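Local atomic coordinates of sulfate adenylyltransferase, adenylylsulfate kinase (Thiobacillus denitrificans, PDB entry 3CR8), a protein that is a hexameric APS kinase that uses ATP to phosphorylate adenosine 5'-phosphosulfate to 3'-phosphoadenylyl sulfate, and lacks ATP sulfurylase activity. Residues 77-85 with 244-252; 178-186 with 300-308. One frame throughout, in Å; residues are numbered along the deposited sequence.

In the fold
Both contacts involve the ATP-sulfurylase-like domain, at centres about 25 Å apart: contact 1 through one of its helices, contact 2 through another helix and edge strand 299-301 of its five-stranded parallel sheet. Their segments alternate along the chain in the order 77-85, 178-186, 244-252, 300-308. Contact 1 sets a loop of the PUA-like domain against helix 244-256, joining two domains; contact 2 lies within the second, where helix 177-189 packs on the chain leaving strand 299-301. They meet there: L246 CD1 is 3.6 Å from L300 CD1, while the next residue, I301, faces helix 177-189. Both lie away from the predicted ATP-binding loop of the APS kinase domain and belong to the architecture of the non-kinase part.

Contact 1. Residues 77-85 with 244-252; sequences GSFWPSPIT and RALLLRAIV
P81 and W80 pack on L247, L248 and I251, joining a loop of the PUA-like domain to the first turns of helix 244-256 in the Rossmann-like ATP-sulfurylase domain. The proline ring lies along the helix surface, each of its carbons meeting a different part: P81 CB is 3.3 Å from R244 O at the start of the helix and 3.7 Å from L247 CB, CG rests by the backbone N of L248, and P81 CD reaches toward I251 CD1 at 3.6 Å. F79 and W80, just before the proline, add to the apolar contact. F79 crosses L247 at about a right angle, its CZ 4.0 Å from L247 CD1, and helix 290-296 also touches both side chains, its R292 making a cation-pi contact with the F79 ring. W80 slants across both L248 and I251. With CG anti to the backbone N (chi1 -174°), its indole turns back beside the proline, so that P81 CD sits over one face near the rim while W80 CZ2 meets L248 CD2 at 3.9 Å and CE3 meets I251 CD1. I84 completes the apolar group, its CD1 lying at the indole edge and 4.1 Å from L248 CD1. Replacing W80 by an alanine removes the indole, which would probably open a gap among P81, I84, L248 and I251 and leave the S82 carbonyl without that donor. The bond helps to set the rotation of the indole: W80 NE1 gives its hydrogen to S82 O over 2.6 Å, the oxygen lying within 6° of the indole plane although the N-H...O angle is only 137°.

Contact 2. Residues 178-186 with 300-308; sequences AQYEFCLKS and LIAYPRMVY
F182 fills the angle between helix 177-189 and the chain that runs from strand 299-301 to strand 306-309, a join within the Rossmann-like ATP-sulfurylase domain. F182 CB touches the methyl end of M306, whose CE is 3.7 Å away. M306 bends at both chi2 and chi3, which brings its sulfur obliquely to the same ring in a Met-aromatic contact. The phenyl group swings out with CG anti to the backbone N (chi1 170°), carrying the ring from the helix to the loop. There F182 CD2 meets Y303 CD1 at 3.4 Å, part of an offset edge-to-face pair in which the tyrosine presents its edge; the centroids are 5.2 Å apart and the planes meet at 70°. Over the same face, but toward CE1, P304 CD makes a CH-pi contact, 3.8 Å from the F182 ring centroid. At the tip, F182 CZ approaches A302 O at 3.5 Å and the I301 methyl CD1 at 4.1 Å. The face turned from P304 is met near its rim by S186 OG, one turn along the helix. S186 also packs on I301 CD1, while its hydroxyl donates to F182 O over 2.8 Å, and the same oxygen takes S186 N from the opposite face of its carbonyl plane. One turn before F182, A178 CB packs on M306 CB, extending the contact to strand 306-309. Around the pair, I262 of strand 260-262 touches F182 and I301, W169 and I167 of strand 166-169 lie against helix 177-189, and H315 of strand 314-317 packs on both A178 and M306, so the helix bridges the parallel sheet and the small antiparallel one.

Contact 1. Residues 77-85 with 244-252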
ATOM      1  N   GLY A  77      15.937 -37.102  52.050  1.00 80.06           N
ATOM      2  CA  GLY A  77      17.161 -36.317  52.026  1.00 72.98           C
ATOM      3  C   GLY A  77      17.445 -35.841  50.609  1.00 76.56           C
ATOM      4  O   GLY A  77      18.391 -35.089  50.372  1.00 83.20           O
ATOM      5  N   SER A  78      16.621 -36.290  49.665  1.00 74.66           N
ATOM      6  CA  SER A  78      16.654 -35.796  48.292  1.00 55.21           C
ATOM      7  C   SER A  78      16.484 -34.289  48.282  1.00 63.77           C
ATOM      8  O   SER A  78      15.921 -33.678  49.216  1.00 58.49           O
ATOM      9  CB  SER A  78      15.540 -36.441  47.465  1.00 64.16           C
ATOM     10  OG  SER A  78      14.330 -36.543  48.210  1.00 80.33           O
ATOM     11  N   PHE A  79      16.961 -33.667  47.219  1.00 54.18           N
ATOM     12  CA  PHE A  79      16.940 -32.220  47.217  1.00 59.98           C
ATOM     13  C   PHE A  79      15.546 -31.636  46.910  1.00 57.78           C
ATOM     14  O   PHE A  79      14.899 -32.067  45.970  1.00 50.82           O
ATOM     15  CB  PHE A  79      18.002 -31.654  46.253  1.00 51.48           C
ATOM     16  CG  PHE A  79      17.812 -30.203  45.986  1.00 60.00           C
ATOM     17  CD1 PHE A  79      18.205 -29.250  46.911  1.00 47.65           C
ATOM     18  CD2 PHE A  79      17.145 -29.798  44.858  1.00 58.92           C
ATOM     19  CE1 PHE A  79      17.979 -27.940  46.678  1.00 54.95           C
ATOM     20  CE2 PHE A  79      16.907 -28.482  44.637  1.00 60.76           C
ATOM     21  CZ  PHE A  79      17.328 -27.552  45.543  1.00 59.79           C
ATOM     22  N   TRP A  80      15.093 -30.648  47.678  1.00 46.18           N
ATOM     23  CA  TRP A  80      13.866 -29.965  47.306  1.00 54.63           C
ATOM     24  C   TRP A  80      13.814 -28.535  47.793  1.00 52.82           C
ATOM     25  O   TRP A  80      13.756 -28.296  48.992  1.00 48.38           O
ATOM     26  CB  TRP A  80      12.623 -30.738  47.789  1.00 54.91           C
ATOM     27  CG  TRP A  80      11.362 -30.115  47.278  1.00 55.34           C
ATOM     28  CD1 TRP A  80      10.701 -29.050  47.816  1.00 41.16           C
ATOM     29  CD2 TRP A  80      10.644 -30.479  46.088  1.00 51.54           C
ATOM     30  NE1 TRP A  80       9.605 -28.748  47.057  1.00 43.40           N
ATOM     31  CE2 TRP A  80       9.549 -29.597  45.983  1.00 53.43           C
ATOM     32  CE3 TRP A  80      10.824 -31.461  45.103  1.00 37.50           C
ATOM     33  CZ2 TRP A  80       8.637 -29.662  44.938  1.00 38.96           C
ATOM     34  CZ3 TRP A  80       9.918 -31.529  44.073  1.00 42.13           C
ATOM     35  CH2 TRP A  80       8.831 -30.633  43.998  1.00 46.62           C
ATOM     36  N   PRO A  81      13.783 -27.585  46.845  1.00 63.79           N
ATOM     37  CA  PRO A  81      13.993 -26.155  47.136  1.00 66.96           C
ATOM     38  C   PRO A  81      12.945 -25.513  48.051  1.00 63.68           C
ATOM     39  O   PRO A  81      13.319 -24.737  48.940  1.00 64.04           O
ATOM     40  CB  PRO A  81      13.940 -25.508  45.739  1.00 58.40           C
ATOM     41  CG  PRO A  81      13.131 -26.507  44.912  1.00 64.80           C
ATOM     42  CD  PRO A  81      13.622 -27.832  45.398  1.00 53.51           C
ATOM     43  N   SER A  82      11.668 -25.822  47.843  1.00 57.84           N
ATOM     44  CA  SER A  82      10.619 -24.968  48.399  1.00 61.40           C
ATOM     45  C   SER A  82       9.343 -25.695  48.894  1.00 59.39           C
ATOM     46  O   SER A  82       8.859 -26.625  48.257  1.00 65.53           O
ATOM     47  CB  SER A  82      10.286 -23.871  47.371  1.00 50.66           C
ATOM     48  OG  SER A  82       9.461 -22.865  47.926  1.00 57.11           O
ATOM     49  N   PRO A  83       8.788 -25.261  50.030  1.00 47.09           N
ATOM     50  CA  PRO A  83       7.568 -25.844  50.608  1.00 60.20           C
ATOM     51  C   PRO A  83       6.345 -25.861  49.684  1.00 53.37           C
ATOM     52  O   PRO A  83       5.836 -24.781  49.309  1.00 59.47           O
ATOM     53  CB  PRO A  83       7.275 -24.923  51.800  1.00 52.95           C
ATOM     54  CG  PRO A  83       8.542 -24.347  52.135  1.00 55.36           C
ATOM     55  CD  PRO A  83       9.272 -24.140  50.832  1.00 52.06           C
ATOM     56  N   ILE A  84       5.868 -27.064  49.348  1.00 49.74           N
ATOM     57  CA  ILE A  84       4.572 -27.197  48.669  1.00 50.57           C
ATOM     58  C   ILE A  84       3.478 -27.392  49.698  1.00 51.52           C
ATOM     59  O   ILE A  84       3.477 -28.364  50.435  1.00 50.47           O
ATOM     60  CB  ILE A  84       4.516 -28.349  47.674  1.00 46.99           C
ATOM     61  CG1 ILE A  84       5.736 -28.337  46.749  1.00 44.40           C
ATOM     62  CG2 ILE A  84       3.226 -28.239  46.877  1.00 51.01           C
ATOM     63  CD1 ILE A  84       5.881 -27.051  45.946  1.00 42.68           C
ATOM     64  N   THR A  85       2.548 -26.453  49.757  1.00 58.90           N
ATOM     65  CA  THR A  85       1.557 -26.490  50.807  1.00 52.03           C
ATOM     66  C   THR A  85       0.218 -25.913  50.336  1.00 67.14           C
ATOM     67  O   THR A  85       0.185 -25.023  49.460  1.00 65.45           O
ATOM     68  CB  THR A  85       2.084 -25.776  52.073  1.00 54.73           C
ATOM     69  OG1 THR A  85       1.273 -26.121  53.199  1.00 75.56           O
ATOM     70  CG2 THR A  85       2.087 -24.290  51.883  1.00 42.46           C
ATOM     71  N   ARG A 244      15.165 -20.419  45.556  1.00 70.03           N
ATOM     72  CA  ARG A 244      14.531 -21.672  45.843  1.00 62.37           C
ATOM     73  C   ARG A 244      13.541 -21.744  44.742  1.00 60.45           C
ATOM     74  O   ARG A 244      13.450 -22.718  44.039  1.00 54.97           O
ATOM     75  CB  ARG A 244      13.813 -21.632  47.180  1.00 62.35           C
ATOM     76  CG  ARG A 244      14.571 -20.957  48.239  1.00 69.30           C
ATOM     77  CD  ARG A 244      15.017 -19.639  47.705  1.00 88.45           C
ATOM     78  NE  ARG A 244      16.331 -19.267  48.186  1.00100.99           N
ATOM     79  CZ  ARG A 244      16.564 -18.186  48.906  1.00111.84           C
ATOM     80  NH1 ARG A 244      15.572 -17.377  49.214  1.00 95.80           N
ATOM     81  NH2 ARG A 244      17.784 -17.917  49.323  1.00108.83           N
ATOM     82  N   ALA A 245      12.814 -20.663  44.578  1.00 51.06           N
ATOM     83  CA  ALA A 245      11.785 -20.597  43.584  1.00 50.81           C
ATOM     84  C   ALA A 245      12.325 -20.875  42.217  1.00 44.32           C
ATOM     85  O   ALA A 245      11.714 -21.540  41.428  1.00 46.27           O
ATOM     86  CB  ALA A 245      11.171 -19.266  43.607  1.00 47.79           C
ATOM     87  N   LEU A 246      13.473 -20.335  41.917  1.00 47.34           N
ATOM     88  CA  LEU A 246      13.988 -20.499  40.598  1.00 49.24           C
ATOM     89  C   LEU A 246      14.341 -21.936  40.448  1.00 50.35           C
ATOM     90  O   LEU A 246      14.230 -22.496  39.385  1.00 49.69           O
ATOM     91  CB  LEU A 246      15.218 -19.647  40.419  1.00 47.31           C
ATOM     92  CG  LEU A 246      15.594 -19.520  38.962  1.00 53.47           C
ATOM     93  CD1 LEU A 246      17.058 -19.600  38.845  1.00 47.99           C
ATOM     94  CD2 LEU A 246      14.973 -20.647  38.238  1.00 43.55           C
ATOM     95  N   LEU A 247      14.775 -22.536  41.542  1.00 52.42           N
ATOM     96  CA  LEU A 247      15.116 -23.956  41.573  1.00 56.26           C
ATOM     97  C   LEU A 247      13.895 -24.875  41.450  1.00 51.21           C
ATOM     98  O   LEU A 247      14.005 -26.012  40.987  1.00 43.69           O
ATOM     99  CB  LEU A 247      15.913 -24.290  42.827  1.00 55.12           C
ATOM    100  CG  LEU A 247      17.373 -23.851  42.772  1.00 58.01           C
ATOM    101  CD1 LEU A 247      17.994 -23.857  44.156  1.00 58.88           C
ATOM    102  CD2 LEU A 247      18.140 -24.749  41.807  1.00 56.04           C
ATOM    103  N   LEU A 248      12.735 -24.380  41.870  1.00 50.90           N
ATOM    104  CA  LEU A 248      11.504 -25.137  41.749  1.00 41.55           C
ATOM    105  C   LEU A 248      11.154 -25.186  40.271  1.00 49.67           C
ATOM    106  O   LEU A 248      10.837 -26.261  39.734  1.00 47.91           O
ATOM    107  CB  LEU A 248      10.374 -24.472  42.539  1.00 48.78           C
ATOM    108  CG  LEU A 248       9.333 -25.374  43.229  1.00 48.67           C
ATOM    109  CD1 LEU A 248       7.985 -24.682  43.422  1.00 29.20           C
ATOM    110  CD2 LEU A 248       9.123 -26.642  42.476  1.00 44.65           C
ATOM    111  N   ARG A 249      11.219 -24.022  39.620  0.50 44.75           N
ATOM    112  CA  ARG A 249      10.803 -23.906  38.238  0.50 39.29           C
ATOM    113  C   ARG A 249      11.650 -24.829  37.389  0.50 43.36           C
ATOM    114  O   ARG A 249      11.160 -25.475  36.463  0.50 41.03           O
ATOM    115  CB  ARG A 249      10.882 -22.457  37.775  0.50 37.44           C
ATOM    116  CG  ARG A 249       9.728 -21.626  38.280  0.50 54.28           C
ATOM    117  CD  ARG A 249      10.013 -20.164  38.143  0.50 55.42           C
ATOM    118  NE  ARG A 249      10.401 -19.832  36.783  0.50 53.59           N
ATOM    119  CZ  ARG A 249      11.152 -18.786  36.474  0.50 57.61           C
ATOM    120  NH1 ARG A 249      11.600 -17.998  37.439  0.50 67.57           N
ATOM    121  NH2 ARG A 249      11.462 -18.542  35.211  0.50 59.34           N
ATOM    122  N   ALA A 250      12.928 -24.907  37.742  1.00 49.25           N
ATOM    123  CA  ALA A 250      13.861 -25.858  37.128  1.00 46.63           C
ATOM    124  C   ALA A 250      13.379 -27.289  37.296  1.00 46.57           C
ATOM    125  O   ALA A 250      13.574 -28.121  36.406  1.00 38.95           O
ATOM    126  CB  ALA A 250      15.197 -25.735  37.758  1.00 41.59           C
ATOM    127  N   ILE A 251      12.775 -27.584  38.451  1.00 42.30           N
ATOM    128  CA  ILE A 251      12.269 -28.924  38.712  1.00 43.77           C
ATOM    129  C   ILE A 251      11.025 -29.188  37.919  1.00 48.48           C
ATOM    130  O   ILE A 251      10.892 -30.261  37.339  1.00 45.70           O
ATOM    131  CB  ILE A 251      11.975 -29.189  40.185  1.00 50.81           C
ATOM    132  CG1 ILE A 251      13.252 -29.008  41.019  1.00 57.90           C
ATOM    133  CG2 ILE A 251      11.411 -30.595  40.359  1.00 50.57           C
ATOM    134  CD1 ILE A 251      13.256 -29.702  42.371  1.00 39.54           C
ATOM    135  N   VAL A 252      10.112 -28.228  37.868  1.00 39.23           N
ATOM    136  CA  VAL A 252       8.933 -28.465  37.053  1.00 39.37           C
ATOM    137  C   VAL A 252       9.332 -28.482  35.584  1.00 43.07           C
ATOM    138  O   VAL A 252       8.761 -29.230  34.789  1.00 41.63           O
ATOM    139  CB  VAL A 252       7.768 -27.489  37.337  1.00 32.17           C
ATOM    140  CG1 VAL A 252       7.959 -26.769  38.675  1.00 30.54           C
ATOM    141  CG2 VAL A 252       7.592 -26.520  36.205  1.00 29.66           C
TER

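Contact 2. Residues 178-186 with 300-308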
ATOM      1  N   ALA A 178      13.528  -8.635  21.373  1.00 39.72           N
ATOM      2  CA  ALA A 178      14.729  -8.993  22.133  1.00 42.91           C
ATOM      3  C   ALA A 178      14.681 -10.400  22.744  1.00 53.26           C
ATOM      4  O   ALA A 178      15.599 -11.215  22.568  1.00 48.93           O
ATOM      5  CB  ALA A 178      15.007  -7.969  23.221  1.00 27.42           C
ATOM      6  N   GLN A 179      13.635 -10.678  23.504  1.00 41.58           N
ATOM      7  CA  GLN A 179      13.493 -12.020  24.015  1.00 46.34           C
ATOM      8  C   GLN A 179      13.409 -13.035  22.861  1.00 46.15           C
ATOM      9  O   GLN A 179      14.109 -14.039  22.864  1.00 46.51           O
ATOM     10  CB  GLN A 179      12.311 -12.140  24.986  1.00 50.29           C
ATOM     11  CG  GLN A 179      11.278 -11.029  24.909  1.00 59.48           C
ATOM     12  CD  GLN A 179      11.681  -9.806  25.681  1.00 49.37           C
ATOM     13  OE1 GLN A 179      12.711  -9.797  26.342  1.00 61.13           O
ATOM     14  NE2 GLN A 179      10.877  -8.760  25.595  1.00 50.07           N
ATOM     15  N   TYR A 180      12.571 -12.764  21.871  1.00 43.56           N
ATOM     16  CA  TYR A 180      12.469 -13.632  20.709  1.00 39.72           C
ATOM     17  C   TYR A 180      13.844 -13.901  20.099  1.00 43.13           C
ATOM     18  O   TYR A 180      14.213 -15.048  19.928  1.00 43.60           O
ATOM     19  CB  TYR A 180      11.507 -13.037  19.672  1.00 41.34           C
ATOM     20  CG  TYR A 180      11.671 -13.570  18.265  1.00 39.10           C
ATOM     21  CD1 TYR A 180      10.986 -14.697  17.844  1.00 50.65           C
ATOM     22  CD2 TYR A 180      12.498 -12.932  17.356  1.00 44.89           C
ATOM     23  CE1 TYR A 180      11.130 -15.181  16.557  1.00 48.49           C
ATOM     24  CE2 TYR A 180      12.668 -13.414  16.075  1.00 49.36           C
ATOM     25  CZ  TYR A 180      11.978 -14.532  15.676  1.00 54.76           C
ATOM     26  OH  TYR A 180      12.126 -14.986  14.384  1.00 53.29           O
ATOM     27  N   GLU A 181      14.612 -12.858  19.778  1.00 47.23           N
ATOM     28  CA  GLU A 181      15.926 -13.073  19.152  1.00 48.96           C
ATOM     29  C   GLU A 181      16.898 -13.855  20.068  1.00 54.58           C
ATOM     30  O   GLU A 181      17.680 -14.689  19.594  1.00 59.84           O
ATOM     31  CB  GLU A 181      16.536 -11.760  18.611  1.00 50.83           C
ATOM     32  CG  GLU A 181      16.142 -11.429  17.150  1.00 53.41           C
ATOM     33  CD  GLU A 181      16.704 -10.073  16.659  1.00 76.81           C
ATOM     34  OE1 GLU A 181      16.165  -9.504  15.676  1.00 87.80           O
ATOM     35  OE2 GLU A 181      17.682  -9.566  17.255  1.00 67.73           O
ATOM     36  N   PHE A 182      16.826 -13.616  21.375  1.00 52.04           N
ATOM     37  CA  PHE A 182      17.706 -14.305  22.321  1.00 42.97           C
ATOM     38  C   PHE A 182      17.372 -15.748  22.552  1.00 42.58           C
ATOM     39  O   PHE A 182      18.259 -16.527  22.838  1.00 40.90           O
ATOM     40  CB  PHE A 182      17.714 -13.636  23.687  1.00 42.51           C
ATOM     41  CG  PHE A 182      18.424 -14.450  24.732  1.00 47.32           C
ATOM     42  CD1 PHE A 182      19.815 -14.456  24.813  1.00 49.73           C
ATOM     43  CD2 PHE A 182      17.711 -15.238  25.617  1.00 54.87           C
ATOM     44  CE1 PHE A 182      20.464 -15.213  25.773  1.00 45.67           C
ATOM     45  CE2 PHE A 182      18.362 -15.997  26.582  1.00 46.26           C
ATOM     46  CZ  PHE A 182      19.735 -15.981  26.658  1.00 48.11           C
ATOM     47  N   CYS A 183      16.084 -16.080  22.511  1.00 50.46           N
ATOM     48  CA  CYS A 183      15.636 -17.475  22.551  1.00 40.95           C
ATOM     49  C   CYS A 183      16.206 -18.178  21.339  1.00 44.75           C
ATOM     50  O   CYS A 183      16.831 -19.219  21.455  1.00 49.12           O
ATOM     51  CB  CYS A 183      14.105 -17.592  22.516  1.00 40.43           C
ATOM     52  SG  CYS A 183      13.299 -17.478  24.122  1.00 62.80           S
ATOM     53  N   LEU A 184      16.008 -17.587  20.170  1.00 49.06           N
ATOM     54  CA  LEU A 184      16.457 -18.197  18.930  1.00 47.34           C
ATOM     55  C   LEU A 184      17.901 -18.583  19.009  1.00 46.11           C
ATOM     56  O   LEU A 184      18.243 -19.689  18.626  1.00 47.95           O
ATOM     57  CB  LEU A 184      16.230 -17.277  17.733  1.00 47.68           C
ATOM     58  CG  LEU A 184      14.822 -17.444  17.194  1.00 46.58           C
ATOM     59  CD1 LEU A 184      14.768 -16.946  15.761  1.00 50.97           C
ATOM     60  CD2 LEU A 184      14.458 -18.907  17.305  1.00 41.34           C
ATOM     61  N   LYS A 185      18.755 -17.688  19.493  1.00 45.15           N
ATOM     62  CA  LYS A 185      20.175 -18.042  19.545  1.00 54.61           C
ATOM     63  C   LYS A 185      20.520 -18.989  20.704  1.00 53.99           C
ATOM     64  O   LYS A 185      21.419 -19.829  20.577  1.00 57.05           O
ATOM     65  CB  LYS A 185      21.128 -16.829  19.467  1.00 50.00           C
ATOM     66  CG  LYS A 185      21.053 -15.862  20.624  1.00 63.38           C
ATOM     67  CD  LYS A 185      22.446 -15.501  21.141  1.00 77.81           C
ATOM     68  CE  LYS A 185      23.377 -14.981  20.042  1.00 83.44           C
ATOM     69  NZ  LYS A 185      24.613 -14.347  20.614  1.00 79.17           N
ATOM     70  N   SER A 186      19.802 -18.893  21.820  1.00 44.44           N
ATOM     71  CA  SER A 186      20.062 -19.832  22.914  1.00 46.30           C
ATOM     72  C   SER A 186      19.792 -21.229  22.417  1.00 51.82           C
ATOM     73  O   SER A 186      20.553 -22.147  22.705  1.00 47.46           O
ATOM     74  CB  SER A 186      19.205 -19.556  24.144  1.00 47.24           C
ATOM     75  OG  SER A 186      19.456 -18.281  24.715  1.00 61.34           O
ATOM     76  N   LEU A 300      20.359 -24.039  33.578  1.00 42.89           N
ATOM     77  CA  LEU A 300      19.608 -22.815  33.438  1.00 56.01           C
ATOM     78  C   LEU A 300      20.491 -21.638  32.938  1.00 49.63           C
ATOM     79  O   LEU A 300      21.480 -21.248  33.557  1.00 38.56           O
ATOM     80  CB  LEU A 300      18.775 -22.515  34.704  1.00 44.60           C
ATOM     81  CG  LEU A 300      19.519 -22.158  35.976  1.00 42.09           C
ATOM     82  CD1 LEU A 300      18.638 -22.398  37.133  1.00 39.01           C
ATOM     83  CD2 LEU A 300      20.751 -23.005  36.107  1.00 67.02           C
ATOM     84  N   ILE A 301      20.122 -21.118  31.771  1.00 39.75           N
ATOM     85  CA  ILE A 301      20.835 -20.035  31.144  1.00 36.81           C
ATOM     86  C   ILE A 301      20.158 -18.738  31.500  1.00 45.31           C
ATOM     87  O   ILE A 301      18.939 -18.676  31.592  1.00 51.72           O
ATOM     88  CB  ILE A 301      20.857 -20.187  29.612  1.00 43.76           C
ATOM     89  CG1 ILE A 301      19.681 -19.456  28.990  1.00 53.87           C
ATOM     90  CG2 ILE A 301      20.864 -21.679  29.168  1.00 33.43           C
ATOM     91  CD1 ILE A 301      19.333 -19.991  27.594  1.00 79.50           C
ATOM     92  N   ALA A 302      20.946 -17.697  31.720  1.00 46.67           N
ATOM     93  CA  ALA A 302      20.394 -16.432  32.177  1.00 52.47           C
ATOM     94  C   ALA A 302      20.101 -15.467  31.022  1.00 63.88           C
ATOM     95  O   ALA A 302      20.723 -15.520  29.951  1.00 48.54           O
ATOM     96  CB  ALA A 302      21.300 -15.806  33.181  1.00 44.09           C
ATOM     97  N   TYR A 303      19.128 -14.590  31.245  1.00 55.64           N
ATOM     98  CA  TYR A 303      18.733 -13.645  30.222  1.00 58.17           C
ATOM     99  C   TYR A 303      19.455 -12.303  30.403  1.00 60.38           C
ATOM    100  O   TYR A 303      19.248 -11.603  31.395  1.00 72.62           O
ATOM    101  CB  TYR A 303      17.223 -13.460  30.240  1.00 54.82           C
ATOM    102  CG  TYR A 303      16.711 -12.528  29.174  1.00 60.53           C
ATOM    103  CD1 TYR A 303      16.878 -12.821  27.820  1.00 56.67           C
ATOM    104  CD2 TYR A 303      16.062 -11.356  29.514  1.00 43.54           C
ATOM    105  CE1 TYR A 303      16.411 -11.970  26.852  1.00 55.48           C
ATOM    106  CE2 TYR A 303      15.592 -10.503  28.554  1.00 42.58           C
ATOM    107  CZ  TYR A 303      15.761 -10.806  27.232  1.00 49.11           C
ATOM    108  OH  TYR A 303      15.277  -9.923  26.292  1.00 54.65           O
ATOM    109  N   PRO A 304      20.304 -11.940  29.429  1.00 54.49           N
ATOM    110  CA  PRO A 304      21.197 -10.791  29.575  1.00 43.85           C
ATOM    111  C   PRO A 304      20.514  -9.490  29.182  1.00 55.14           C
ATOM    112  O   PRO A 304      19.425  -9.541  28.607  1.00 50.52           O
ATOM    113  CB  PRO A 304      22.315 -11.104  28.572  1.00 55.87           C
ATOM    114  CG  PRO A 304      21.822 -12.294  27.725  1.00 47.07           C
ATOM    115  CD  PRO A 304      20.418 -12.570  28.103  1.00 55.67           C
ATOM    116  N   ARG A 305      21.130  -8.359  29.436  1.00 56.09           N
ATOM    117  CA  ARG A 305      20.639  -7.169  28.814  1.00 60.18           C
ATOM    118  C   ARG A 305      20.873  -7.366  27.327  1.00 59.75           C
ATOM    119  O   ARG A 305      22.008  -7.473  26.903  1.00 59.39           O
ATOM    120  CB  ARG A 305      21.387  -5.950  29.331  1.00 53.91           C
ATOM    121  N   MET A 306      19.783  -7.467  26.572  1.00 41.18           N
ATOM    122  CA  MET A 306      19.723  -7.366  25.130  1.00 47.73           C
ATOM    123  C   MET A 306      19.750  -5.913  24.674  1.00 55.48           C
ATOM    124  O   MET A 306      19.089  -5.072  25.275  1.00 64.92           O
ATOM    125  CB  MET A 306      18.461  -8.063  24.620  1.00 44.68           C
ATOM    126  CG  MET A 306      18.397  -9.514  25.003  1.00 41.95           C
ATOM    127  SD  MET A 306      19.830 -10.456  24.464  1.00 58.81           S
ATOM    128  CE  MET A 306      19.583 -10.569  22.668  1.00 45.01           C
ATOM    129  N   VAL A 307      20.517  -5.613  23.625  1.00 48.75           N
ATOM    130  CA  VAL A 307      20.498  -4.273  23.048  1.00 55.07           C
ATOM    131  C   VAL A 307      20.286  -4.404  21.553  1.00 56.77           C
ATOM    132  O   VAL A 307      20.728  -5.385  20.947  1.00 57.39           O
ATOM    133  CB  VAL A 307      21.817  -3.507  23.334  1.00 58.40           C
ATOM    134  CG1 VAL A 307      22.069  -3.378  24.840  1.00 49.42           C
ATOM    135  CG2 VAL A 307      22.991  -4.192  22.665  1.00 54.58           C
ATOM    136  N   TYR A 308      19.582  -3.457  20.950  1.00 46.46           N
ATOM    137  CA  TYR A 308      19.523  -3.459  19.504  1.00 45.33           C
ATOM    138  C   TYR A 308      20.785  -2.796  18.969  1.00 54.22           C
ATOM    139  O   TYR A 308      21.054  -1.635  19.278  1.00 57.41           O
ATOM    140  CB  TYR A 308      18.322  -2.706  19.002  1.00 42.37           C
ATOM    141  CG  TYR A 308      18.258  -2.692  17.505  1.00 45.90           C
ATOM    142  CD1 TYR A 308      18.241  -3.884  16.797  1.00 40.88           C
ATOM    143  CD2 TYR A 308      18.207  -1.495  16.796  1.00 45.90           C
ATOM    144  CE1 TYR A 308      18.187  -3.893  15.415  1.00 45.78           C
ATOM    145  CE2 TYR A 308      18.136  -1.495  15.408  1.00 53.25           C
ATOM    146  CZ  TYR A 308      18.125  -2.703  14.719  1.00 47.62           C
ATOM    147  OH  TYR A 308      18.063  -2.733  13.336  1.00 46.86           O
TER